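Glutathione s-transferase S2 (Nilaparvata lugens, PDB 5H5L) probably conjugates glutathione to electrophilic substrates as a sigma-class glutathione transferase, and acts as a glutathione-requiring prostaglandin D synthase. Local coordinates at residues B[3-8]-B[28-33]. Numbering follows the deposited sequence.
Sequences TYKLTY and PFEDNR. With GSH (glutathione), chain E.
Backbone pairing between L6 and its neighbours E30 and N32 gives a compact example of how a beta-alpha-beta unit brings two parallel strands together. L6 N donates to E30 O (2.8 Å) and L6 O accepts from N32 N, while E30 N reaches Y4 O and Y8 N reaches N32 O to continue the pattern. Just before strand 30-33 begins, water 1 bridges Y4 N and P28 O.

Polar side chains meet on the face of K5 and T7. N32 ND2 gives T7 OG1 a nearly straight bond (3.0 Å, 172° at the hydrogen), with the hydroxyl oxygen in the plane of the amide. K5 and E30 run alongside each other, both extended with CG anti to the backbone N; K5 CE packs 3.6 Å from E30 OE2, and water 2 links K5 NZ to that oxygen. A leucine in place of K5 would probably leave the E30 carboxylate without its water-linked positive partner.

Apolar contact across the strands joins Y4 CB to F29 CB at 3.7 Å. On the face of L6, which also packs on L54, its CD2 methyl lies alongside a carboxylate oxygen, 3.9 Å from D31 OD1. D31 holds R33 NE through OD2 and R19 through OD1.

At the strand end, Y8 OH sits 3.2 Å from glutathione SG2 and bonds to L14 N. The regular backbone pairing thus carries the tyrosine to the glutathione sulfur within this thioredoxin-like domain; four backbone bonds and the N32–T7 bond tie the edge strand alongside, and K5 and E30 add a water-mediated link.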
loop_
_atom_site.group_PDB
_atom_site.type_symbol
_atom_site.label_atom_id
_atom_site.label_comp_id
_atom_site.label_asym_id
_atom_site.label_seq_id
_atom_site.Cartn_x
_atom_site.Cartn_y
_atom_site.Cartn_z
ATOM N N THR B 3 13.772 6.415 -20.292
ATOM C CA THR B 3 12.852 7.522 -20.467
ATOM C C THR B 3 11.745 7.453 -19.433
ATOM O O THR B 3 11.223 6.375 -19.135
ATOM C CB THR B 3 12.209 7.536 -21.860
ATOM O OG1 THR B 3 11.404 6.356 -22.034
ATOM C CG2 THR B 3 13.263 7.622 -22.942
ATOM N N TYR B 4 11.378 8.621 -18.924
ATOM C CA TYR B 4 10.381 8.765 -17.883
ATOM C C TYR B 4 9.401 9.831 -18.290
ATOM O O TYR B 4 9.796 10.961 -18.601
ATOM C CB TYR B 4 11.016 9.176 -16.569
ATOM C CG TYR B 4 11.918 8.141 -15.966
ATOM C CD1 TYR B 4 11.399 6.996 -15.360
ATOM C CD2 TYR B 4 13.273 8.331 -15.932
ATOM C CE1 TYR B 4 12.239 6.060 -14.788
ATOM C CE2 TYR B 4 14.118 7.396 -15.361
ATOM C CZ TYR B 4 13.586 6.261 -14.781
ATOM O OH TYR B 4 14.422 5.328 -14.208
ATOM N N LYS B 5 8.130 9.491 -18.223
ATOM C CA LYS B 5 7.049 10.437 -18.462
ATOM C C LYS B 5 6.023 10.234 -17.368
ATOM O O LYS B 5 5.444 9.154 -17.283
ATOM C CB LYS B 5 6.447 10.210 -19.847
ATOM C CG LYS B 5 5.159 10.946 -20.130
ATOM C CD LYS B 5 4.683 10.660 -21.561
ATOM C CE LYS B 5 3.314 11.255 -21.819
ATOM N NZ LYS B 5 2.917 11.125 -23.268
ATOM N N LEU B 6 5.818 11.245 -16.524
ATOM C CA LEU B 6 4.831 11.214 -15.451
ATOM C C LEU B 6 3.568 11.947 -15.857
ATOM O O LEU B 6 3.635 13.096 -16.293
ATOM C CB LEU B 6 5.414 11.842 -14.175
ATOM C CG LEU B 6 4.471 12.057 -12.995
ATOM C CD1 LEU B 6 4.061 10.693 -12.394
ATOM C CD2 LEU B 6 5.135 12.951 -11.892
ATOM N N THR B 7 2.415 11.291 -15.699
ATOM C CA THR B 7 1.121 11.918 -15.868
ATOM C C THR B 7 0.443 11.995 -14.522
ATOM O O THR B 7 0.212 10.967 -13.883
ATOM C CB THR B 7 0.237 11.137 -16.849
ATOM O OG1 THR B 7 0.898 11.044 -18.108
ATOM C CG2 THR B 7 -1.116 11.795 -17.018
ATOM N N TYR B 8 0.073 13.209 -14.129
ATOM C CA TYR B 8 -0.705 13.445 -12.935
ATOM C C TYR B 8 -1.412 14.778 -13.156
ATOM O O TYR B 8 -1.226 15.430 -14.180
ATOM C CB TYR B 8 0.183 13.439 -11.673
ATOM C CG TYR B 8 -0.608 13.508 -10.399
ATOM C CD1 TYR B 8 -1.338 12.416 -9.959
ATOM C CD2 TYR B 8 -0.636 14.664 -9.629
ATOM C CE1 TYR B 8 -2.082 12.478 -8.804
ATOM C CE2 TYR B 8 -1.388 14.727 -8.463
ATOM C CZ TYR B 8 -2.099 13.633 -8.060
ATOM O OH TYR B 8 -2.851 13.661 -6.906
ATOM N N PRO B 28 16.334 13.370 -16.375
ATOM C CA PRO B 28 15.281 14.124 -17.043
ATOM C C PRO B 28 13.992 13.327 -17.079
ATOM O O PRO B 28 13.990 12.095 -17.100
ATOM C CB PRO B 28 15.848 14.336 -18.449
ATOM C CG PRO B 28 16.636 13.144 -18.691
ATOM C CD PRO B 28 17.272 12.782 -17.345
ATOM N N PHE B 29 12.887 14.049 -17.070
ATOM C CA PHE B 29 11.613 13.398 -17.177
ATOM C C PHE B 29 10.593 14.403 -17.654
ATOM O O PHE B 29 10.662 15.592 -17.327
ATOM C CB PHE B 29 11.196 12.786 -15.838
ATOM C CG PHE B 29 10.843 13.784 -14.770
ATOM C CD1 PHE B 29 11.811 14.288 -13.922
ATOM C CD2 PHE B 29 9.546 14.147 -14.571
ATOM C CE1 PHE B 29 11.456 15.178 -12.908
ATOM C CE2 PHE B 29 9.178 15.012 -13.568
ATOM C CZ PHE B 29 10.128 15.517 -12.728
ATOM N N GLU B 30 9.633 13.902 -18.423
ATOM C CA GLU B 30 8.497 14.705 -18.815
ATOM C C GLU B 30 7.500 14.762 -17.677
ATOM O O GLU B 30 7.038 13.723 -17.183
ATOM C CB GLU B 30 7.844 14.132 -20.075
ATOM C CG GLU B 30 6.632 14.917 -20.516
ATOM C CD GLU B 30 5.979 14.341 -21.758
ATOM O OE1 GLU B 30 6.680 13.712 -22.572
ATOM O OE2 GLU B 30 4.754 14.508 -21.904
ATOM N N ASP B 31 7.150 15.984 -17.283
ATOM C CA ASP B 31 6.190 16.247 -16.213
ATOM C C ASP B 31 4.861 16.612 -16.860
ATOM O O ASP B 31 4.477 17.779 -16.959
ATOM C CB ASP B 31 6.701 17.358 -15.298
ATOM C CG ASP B 31 5.918 17.481 -14.019
ATOM O OD1 ASP B 31 5.340 16.471 -13.574
ATOM O OD2 ASP B 31 5.876 18.596 -13.445
ATOM N N ASN B 32 4.137 15.581 -17.293
ATOM C CA ASN B 32 2.868 15.751 -17.999
ATOM C C ASN B 32 1.735 16.025 -17.013
ATOM O O ASN B 32 1.252 15.105 -16.343
ATOM C CB ASN B 32 2.597 14.503 -18.846
ATOM C CG ASN B 32 1.368 14.635 -19.703
ATOM O OD1 ASN B 32 1.159 15.663 -20.351
ATOM N ND2 ASN B 32 0.526 13.597 -19.705
ATOM N N ARG B 33 1.279 17.289 -16.947
ATOM C CA ARG B 33 0.266 17.737 -15.993
ATOM C C ARG B 33 -1.101 17.911 -16.641
ATOM O O ARG B 33 -1.219 18.446 -17.746
ATOM C CB ARG B 33 0.677 19.056 -15.327
ATOM C CG ARG B 33 1.947 18.943 -14.503
ATOM C CD ARG B 33 2.464 20.280 -13.929
ATOM N NE ARG B 33 3.426 19.983 -12.872
ATOM C CZ ARG B 33 3.256 20.188 -11.567
ATOM N NH1 ARG B 33 2.170 20.754 -11.056
ATOM N NH2 ARG B 33 4.203 19.786 -10.755
HETATM N N1 GSH E . -3.171 3.864 -4.746
HETATM C CA1 GSH E . -3.065 4.843 -5.821
HETATM C C1 GSH E . -1.667 5.483 -5.774
HETATM O O11 GSH E . -1.058 5.574 -4.659
HETATM O O12 GSH E . -1.117 5.929 -6.825
HETATM C CB1 GSH E . -4.102 5.976 -5.590
HETATM C CG1 GSH E . -4.134 6.829 -6.848
HETATM C CD1 GSH E . -5.280 7.885 -6.725
HETATM O OE1 GSH E . -6.028 7.885 -5.807
HETATM N N2 GSH E . -5.409 8.887 -7.787
HETATM C CA2 GSH E . -6.458 9.893 -7.675
HETATM C C2 GSH E . -7.262 9.910 -8.963
HETATM O O2 GSH E . -6.787 9.488 -9.964
HETATM C CB2 GSH E . -5.780 11.236 -7.521
HETATM S SG2 GSH E . -4.733 11.260 -6.070
HETATM N N3 GSH E . -8.592 10.497 -8.945
HETATM C CA3 GSH E . -9.366 10.566 -10.180
HETATM C C3 GSH E . -10.418 9.474 -10.203
HETATM O O31 GSH E . -10.495 8.633 -9.279
HETATM O O32 GSH E . -11.201 9.448 -11.166
HETATM O O HOH W 1 13.235 10.786 -19.629
HETATM O O HOH W 2 3.911 13.644 -24.324
#